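Local structure of geranyltranstransferase (Campylobacter jejuni, 3NPK) at residues A[65-70]-A[118-123]; A[132-137]-A[186-191]; A[140-145]-A[176-181]. The protein probably catalyses the condensation of isopentenyl diphosphate with geranyl diphosphate to give farnesyl diphosphate, an early step of isoprenoid biosynthesis. All coordinates share one frame; numbering follows the deposited sequence.

Contact 1: A[65-70]-A[118-123]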
# COMPACT_ATOMS: atom_id res chain seq x y z
N VAL A 65 -4.08 -3.04 14.74
CA VAL A 65 -2.79 -3.41 14.14
C VAL A 65 -2.93 -4.80 13.53
O VAL A 65 -2.44 -5.05 12.42
CB VAL A 65 -1.64 -3.35 15.18
CG1 VAL A 65 -0.29 -3.57 14.50
CG2 VAL A 65 -1.65 -2.00 15.90
N ALA A 66 -3.60 -5.71 14.24
CA ALA A 66 -3.93 -7.02 13.69
C ALA A 66 -4.75 -6.87 12.41
O ALA A 66 -4.55 -7.61 11.43
CB ALA A 66 -4.69 -7.86 14.72
N LEU A 67 -5.68 -5.92 12.41
CA LEU A 67 -6.52 -5.67 11.24
C LEU A 67 -5.67 -5.26 10.03
O LEU A 67 -5.86 -5.76 8.92
CB LEU A 67 -7.55 -4.58 11.54
CG LEU A 67 -8.67 -4.44 10.51
CD1 LEU A 67 -9.44 -5.75 10.42
CD2 LEU A 67 -9.58 -3.30 10.93
N ALA A 68 -4.71 -4.36 10.25
CA ALA A 68 -3.81 -3.93 9.18
C ALA A 68 -3.06 -5.13 8.57
O ALA A 68 -2.93 -5.22 7.33
CB ALA A 68 -2.82 -2.91 9.71
N LEU A 69 -2.58 -6.04 9.42
CA LEU A 69 -1.90 -7.25 8.96
C LEU A 69 -2.80 -8.08 8.06
O LEU A 69 -2.36 -8.55 7.00
CB LEU A 69 -1.45 -8.11 10.13
CG LEU A 69 -0.12 -7.79 10.77
CD1 LEU A 69 -0.04 -8.53 12.11
CD2 LEU A 69 1.03 -8.17 9.84
N GLU A 70 -4.05 -8.26 8.48
CA GLU A 70 -4.97 -9.07 7.69
C GLU A 70 -5.42 -8.36 6.40
O GLU A 70 -5.70 -9.02 5.40
CB GLU A 70 -6.15 -9.54 8.54
CG GLU A 70 -5.69 -10.48 9.65
CD GLU A 70 -5.16 -11.84 9.15
OE1 GLU A 70 -5.60 -12.35 8.09
OE2 GLU A 70 -4.30 -12.42 9.84
N PHE A 118 -2.35 0.86 5.96
CA PHE A 118 -1.62 1.97 6.54
C PHE A 118 -2.52 3.05 7.14
O PHE A 118 -2.16 3.66 8.15
CB PHE A 118 -0.58 2.50 5.55
CG PHE A 118 0.42 1.46 5.21
CD1 PHE A 118 1.39 1.13 6.13
CD2 PHE A 118 0.30 0.69 4.05
CE1 PHE A 118 2.29 0.11 5.87
CE2 PHE A 118 1.19 -0.34 3.79
CZ PHE A 118 2.18 -0.64 4.71
N LEU A 119 -3.68 3.28 6.53
CA LEU A 119 -4.65 4.18 7.13
C LEU A 119 -5.08 3.66 8.51
O LEU A 119 -5.09 4.40 9.49
CB LEU A 119 -5.87 4.38 6.23
CG LEU A 119 -6.87 5.45 6.69
CD1 LEU A 119 -6.19 6.83 6.79
CD2 LEU A 119 -8.03 5.52 5.72
N VAL A 120 -5.43 2.38 8.57
CA VAL A 120 -5.88 1.78 9.82
C VAL A 120 -4.77 1.82 10.87
O VAL A 120 -4.99 2.18 12.03
CB VAL A 120 -6.38 0.33 9.61
CG1 VAL A 120 -6.50 -0.40 10.95
CG2 VAL A 120 -7.70 0.36 8.86
N LEU A 121 -3.54 1.48 10.46
CA LEU A 121 -2.44 1.49 11.42
C LEU A 121 -2.22 2.90 11.96
O LEU A 121 -2.02 3.11 13.17
CB LEU A 121 -1.17 0.99 10.75
CG LEU A 121 -0.43 -0.14 11.43
CD1 LEU A 121 0.84 -0.51 10.64
CD2 LEU A 121 -0.18 0.24 12.86
N SER A 122 -2.27 3.89 11.07
CA SER A 122 -1.97 5.26 11.47
C SER A 122 -3.02 5.83 12.42
O SER A 122 -2.73 6.78 13.16
CB SER A 122 -1.78 6.16 10.25
OG SER A 122 -3.00 6.40 9.56
N HIS A 123 -4.23 5.27 12.38
CA HIS A 123 -5.32 5.68 13.26
C HIS A 123 -5.48 4.86 14.56
O HIS A 123 -6.37 5.13 15.37
CB HIS A 123 -6.64 5.71 12.48
CG HIS A 123 -6.83 6.97 11.71
ND1 HIS A 123 -6.49 7.10 10.37
CD2 HIS A 123 -7.35 8.16 12.08
CE1 HIS A 123 -6.80 8.32 9.96
NE2 HIS A 123 -7.30 8.99 10.98
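V65 and L121 bring two helices of the all-helical prenyl synthase fold together almost antiparallel, at 170°, with the axes of the short segments 8.4 Å apart and the CA atoms of this pair separated by 5.6 Å. V65, A68, V120 and L121 fill most of the gap, a plain example of how the helix bundle of this family is filled with aliphatic groups. At its middle the methyl of A68 faces the branch point of L121, CB to CG 4.0 Å. Chi1 of L121 is -127°, well away from a staggered value, and it carries the isobutyl group across the gap toward the other helix. There CD2 of L121 sits astride the fork of V65, equally distant from CG1 and CG2 at 4.1 Å. One step round the helix, V120 holds CG1 against the methyl CD2 of L67 at 4.2 Å, and V120 CG1 also comes near the backbone N of A68. Helix 42-54 covers V65 from another side through L47, while F118 turns away from this interface and stacks on F118 of the second subunit. Near the end of helix 103-122, the carbonyl of L119 gathers several donors: besides the backbone N of H123, it accepts S122 OG at 2.9 Å and H123 ND1 at 3.2 Å, the latter with the oxygen lying in the plane of the imidazole ring.

Contact 2: A[132-137]-A[186-191]; sequences IKLIKT and GCEICE
E188 has more surface buried here than any other residue, and it reaches from the last turns of helix 164-189 to T137 and L134 on helix 128-142, the two helices being neighbours in the bundle of the polyprenyl synthetase fold. The pair illustrates how a carboxylate can be accommodated between packed helices when each oxygen is given a donor. With CG opposite its own carbonyl carbon (chi1 -70°) and the chain extended beyond it, E188 sends its carboxylate straight across to the hydroxyl of T137. That hydroxyl, placed beside its own backbone N, donates to OE1 of E188 over 2.7 Å, arriving on the syn lone pair, the side that faces the second oxygen. E188 OE2 is served differently: water 1 donates to it at 2.8 Å and with its other hydrogen to the backbone carbonyl of K133, K133 O lying 2.9 Å from the water. Across this interface the carboxylate is thus met by a hydroxyl and a water, which probably steady its charge. Next to the stem of E188 lies the second large contributor, L134. Its side chain and that of E188 slide past one another in opposite directions, CD2 of L134 resting on CB of E188 at 3.8 Å. The third, I189, crosses L134 at about a right angle, and L47 and V51 of helix 42-54 back it. Just beyond, E191 takes a positive phi that closes the helix in a Schellman motif, and its OE2 forms a salt bridge with K127. The other methyl of L134, CD1, meets CG1 of I189 at 3.9 Å.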
# COMPACT_ATOMS: atom_id res chain seq x y z
N ILE A 132 4.74 4.67 14.22
CA ILE A 132 5.77 4.80 13.19
C ILE A 132 6.62 3.53 13.12
O ILE A 132 6.90 3.03 12.03
CB ILE A 132 6.66 6.06 13.41
CG1 ILE A 132 5.84 7.31 13.07
CG2 ILE A 132 7.93 6.00 12.56
CD1 ILE A 132 5.43 7.42 11.62
N LYS A 133 6.98 2.97 14.28
CA LYS A 133 7.72 1.70 14.27
C LYS A 133 6.91 0.60 13.59
O LYS A 133 7.45 -0.16 12.79
CB LYS A 133 8.11 1.27 15.68
CG LYS A 133 9.19 2.17 16.24
CD LYS A 133 9.73 1.67 17.56
CE LYS A 133 10.82 2.64 18.05
NZ LYS A 133 10.28 4.01 18.25
N LEU A 134 5.62 0.51 13.92
CA LEU A 134 4.76 -0.51 13.33
C LEU A 134 4.64 -0.36 11.82
O LEU A 134 4.64 -1.35 11.09
CB LEU A 134 3.36 -0.47 13.95
CG LEU A 134 3.30 -0.84 15.44
CD1 LEU A 134 1.91 -0.53 16.00
CD2 LEU A 134 3.64 -2.30 15.64
N ILE A 135 4.51 0.88 11.35
CA ILE A 135 4.42 1.14 9.91
C ILE A 135 5.73 0.76 9.20
O ILE A 135 5.71 0.18 8.12
CB ILE A 135 4.02 2.59 9.65
CG1 ILE A 135 2.55 2.76 10.10
CG2 ILE A 135 4.22 2.96 8.18
CD1 ILE A 135 2.12 4.20 10.28
N LYS A 136 6.87 1.08 9.82
CA LYS A 136 8.15 0.65 9.26
C LYS A 136 8.22 -0.86 9.14
O LYS A 136 8.66 -1.38 8.12
CB LYS A 136 9.33 1.14 10.12
CG LYS A 136 9.55 2.63 10.10
CD LYS A 136 10.66 3.04 11.07
CE LYS A 136 11.02 4.51 10.89
NZ LYS A 136 12.07 4.95 11.85
N THR A 137 7.79 -1.56 10.18
CA THR A 137 7.86 -3.02 10.16
C THR A 137 6.93 -3.61 9.10
O THR A 137 7.31 -4.51 8.33
CB THR A 137 7.54 -3.60 11.54
OG1 THR A 137 8.51 -3.10 12.48
CG2 THR A 137 7.60 -5.13 11.53
N GLY A 186 3.74 -7.23 17.46
CA GLY A 186 3.23 -7.43 18.82
C GLY A 186 4.24 -6.90 19.84
O GLY A 186 3.87 -6.22 20.82
N CYS A 187 5.51 -7.17 19.62
CA CYS A 187 6.56 -6.72 20.53
C CYS A 187 6.63 -5.19 20.53
O CYS A 187 6.80 -4.56 21.59
CB CYS A 187 7.92 -7.30 20.12
SG CYS A 187 8.03 -9.10 20.25
N GLU A 188 6.52 -4.59 19.35
CA GLU A 188 6.61 -3.14 19.24
C GLU A 188 5.45 -2.44 19.94
O GLU A 188 5.65 -1.40 20.60
CB GLU A 188 6.75 -2.71 17.78
CG GLU A 188 8.14 -3.11 17.22
CD GLU A 188 8.33 -2.88 15.73
OE1 GLU A 188 7.36 -3.02 14.94
OE2 GLU A 188 9.48 -2.55 15.36
N ILE A 189 4.25 -2.98 19.82
CA ILE A 189 3.11 -2.44 20.57
C ILE A 189 3.42 -2.38 22.07
O ILE A 189 3.09 -1.39 22.77
CB ILE A 189 1.84 -3.28 20.34
CG1 ILE A 189 1.35 -3.07 18.91
CG2 ILE A 189 0.74 -2.93 21.34
CD1 ILE A 189 0.39 -4.16 18.43
N CYS A 190 4.07 -3.43 22.57
CA CYS A 190 4.40 -3.57 23.98
C CYS A 190 5.68 -2.85 24.39
O CYS A 190 6.05 -2.86 25.58
CB CYS A 190 4.53 -5.04 24.33
SG CYS A 190 3.00 -5.96 24.12
N GLU A 191 6.36 -2.25 23.41
CA GLU A 191 7.64 -1.58 23.64
C GLU A 191 8.64 -2.55 24.28
O GLU A 191 9.43 -2.17 25.16
CB GLU A 191 7.45 -0.28 24.44
CG GLU A 191 6.76 0.80 23.62
CD GLU A 191 6.41 2.02 24.45
OE1 GLU A 191 5.37 1.99 25.12
OE2 GLU A 191 7.17 3.02 24.43
O HOH W 1 10.19 -0.66 13.44

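Contact 3: A[140-145]-A[176-181]; sequences FNAGLN and ARLIAA
N141 turns its CG opposite its own carbonyl carbon (chi1 -70°), which lays the amide against helix 164-189, while R177 is extended from CG to NE, which takes NH1 as far as the backbone O of N145. The two side chains cross at about a right angle, with amide and guanidinium planes 77° apart. N141 meets the stem of the arginine and not its charged end: OD1 lies 3.4 Å from CB of R177, with CG and CD next nearest, and ND2 lies 3.7 Å from the methyl of A181. Its polar atoms are engaged elsewhere, OD1 by the hydroxyl of Y201 on helix 194-220 and ND2 by the carbonyl of T137. At the far end NH1 of R177 gives a weak, bent hydrogen bond to the backbone O of N145, 2.7 Å long but with an N-H...O angle of only 128°, the oxygen at the guanidinium edge. F140 approaches obliquely, CE1 to NH1 3.6 Å, and CB of N145 lies over the centre of one face of the F140 ring. Water 2 donates to OD1 of N145 and weakly accepts from the same NH1. On the other flank CB of A142 touches CD1 of L178 at 4.2 Å, part of the bundle core of this prenyl synthase fold. The chemistry implies a division of labour: an amide fixed by two outside partners probably helps to position the aliphatic stem of R177, and the cation at its end is probably eased by the backbone carbonyl of N145, in the loop that follows helix 128-142, and by a water, both through weak bonds.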
# COMPACT_ATOMS: atom_id res chain seq x y z
N PHE A 140 8.12 -2.61 5.39
CA PHE A 140 9.34 -3.32 5.02
C PHE A 140 9.01 -4.77 4.67
O PHE A 140 9.33 -5.26 3.58
CB PHE A 140 10.37 -3.28 6.16
CG PHE A 140 11.66 -3.98 5.84
CD1 PHE A 140 11.83 -5.34 6.12
CD2 PHE A 140 12.70 -3.28 5.26
CE1 PHE A 140 13.03 -5.97 5.84
CE2 PHE A 140 13.91 -3.92 4.97
CZ PHE A 140 14.07 -5.25 5.27
N ASN A 141 8.32 -5.45 5.58
CA ASN A 141 8.09 -6.89 5.40
C ASN A 141 7.02 -7.26 4.37
O ASN A 141 7.07 -8.35 3.79
CB ASN A 141 7.82 -7.55 6.75
CG ASN A 141 9.07 -7.59 7.60
OD1 ASN A 141 9.98 -8.37 7.33
ND2 ASN A 141 9.13 -6.73 8.61
N ALA A 142 6.04 -6.36 4.18
CA ALA A 142 4.97 -6.59 3.21
C ALA A 142 5.30 -6.07 1.83
O ALA A 142 4.61 -6.42 0.86
CB ALA A 142 3.68 -5.94 3.70
N GLY A 143 6.32 -5.23 1.73
CA GLY A 143 6.63 -4.57 0.47
C GLY A 143 7.73 -5.23 -0.32
O GLY A 143 7.92 -6.46 -0.23
N LEU A 144 8.46 -4.42 -1.09
CA LEU A 144 9.53 -4.96 -1.93
C LEU A 144 10.66 -5.63 -1.14
O LEU A 144 11.39 -6.47 -1.69
CB LEU A 144 10.06 -3.89 -2.87
CG LEU A 144 10.71 -2.68 -2.24
CD1 LEU A 144 12.22 -2.93 -2.03
CD2 LEU A 144 10.50 -1.47 -3.14
N ASN A 145 10.82 -5.28 0.14
CA ASN A 145 11.84 -5.96 0.96
C ASN A 145 11.41 -7.32 1.51
O ASN A 145 12.17 -8.01 2.20
CB ASN A 145 12.28 -5.07 2.11
CG ASN A 145 13.12 -3.93 1.63
OD1 ASN A 145 14.28 -4.12 1.27
ND2 ASN A 145 12.54 -2.74 1.60
N ALA A 176 7.58 -15.87 4.96
CA ALA A 176 8.11 -15.87 6.33
C ALA A 176 8.24 -14.47 6.90
O ALA A 176 8.02 -14.26 8.09
CB ALA A 176 9.44 -16.60 6.42
N ARG A 177 8.62 -13.49 6.08
CA ARG A 177 8.85 -12.16 6.62
C ARG A 177 7.59 -11.52 7.20
O ARG A 177 7.66 -10.86 8.21
CB ARG A 177 9.57 -11.24 5.62
CG ARG A 177 11.10 -11.50 5.63
CD ARG A 177 11.90 -10.49 4.83
NE ARG A 177 13.32 -10.81 4.90
CZ ARG A 177 14.31 -10.02 4.48
NH1 ARG A 177 14.05 -8.85 3.92
NH2 ARG A 177 15.56 -10.42 4.63
N LEU A 178 6.44 -11.75 6.57
CA LEU A 178 5.19 -11.19 7.09
C LEU A 178 4.76 -11.88 8.40
O LEU A 178 4.21 -11.24 9.30
CB LEU A 178 4.07 -11.25 6.04
CG LEU A 178 2.82 -10.44 6.42
CD1 LEU A 178 3.13 -8.97 6.59
CD2 LEU A 178 1.72 -10.63 5.38
N ILE A 179 5.02 -13.19 8.51
CA ILE A 179 4.78 -13.92 9.76
C ILE A 179 5.69 -13.39 10.89
O ILE A 179 5.23 -13.11 12.00
CB ILE A 179 4.95 -15.45 9.55
CG1 ILE A 179 3.80 -15.96 8.68
CG2 ILE A 179 4.99 -16.19 10.87
CD1 ILE A 179 4.02 -17.32 8.07
N ALA A 180 6.97 -13.24 10.58
CA ALA A 180 7.91 -12.63 11.52
C ALA A 180 7.47 -11.21 11.91
O ALA A 180 7.56 -10.80 13.08
CB ALA A 180 9.32 -12.61 10.92
N ALA A 181 7.00 -10.45 10.93
CA ALA A 181 6.53 -9.09 11.19
C ALA A 181 5.36 -9.08 12.17
O ALA A 181 5.27 -8.21 13.02
CB ALA A 181 6.14 -8.39 9.89
O HOH W 2 15.77 -6.38 2.32

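Contacts 2 and 3 join the same two helices, 128-142 and 164-189, with contact 3 nested inside the loop that contact 2 closes; their centres are about 13 Å apart and T137 CG2 meets A181 CB at 3.9 Å. Contact 1 comes earlier in the chain and adds helices 59-80 and 103-122. It touches contact 2, their centres about 11 Å apart, where L121 CD1 packs on I135 CG1 at 3.7 Å, and reaches contact 3 through L69 CD2 and L178 CD1. The bound pyrophosphate lies about 9 Å from the side chain of L178 in contact 3, which packs on the pocket residue R43, and about 12 Å from that of L67 in contact 1. All three also touch the second subunit.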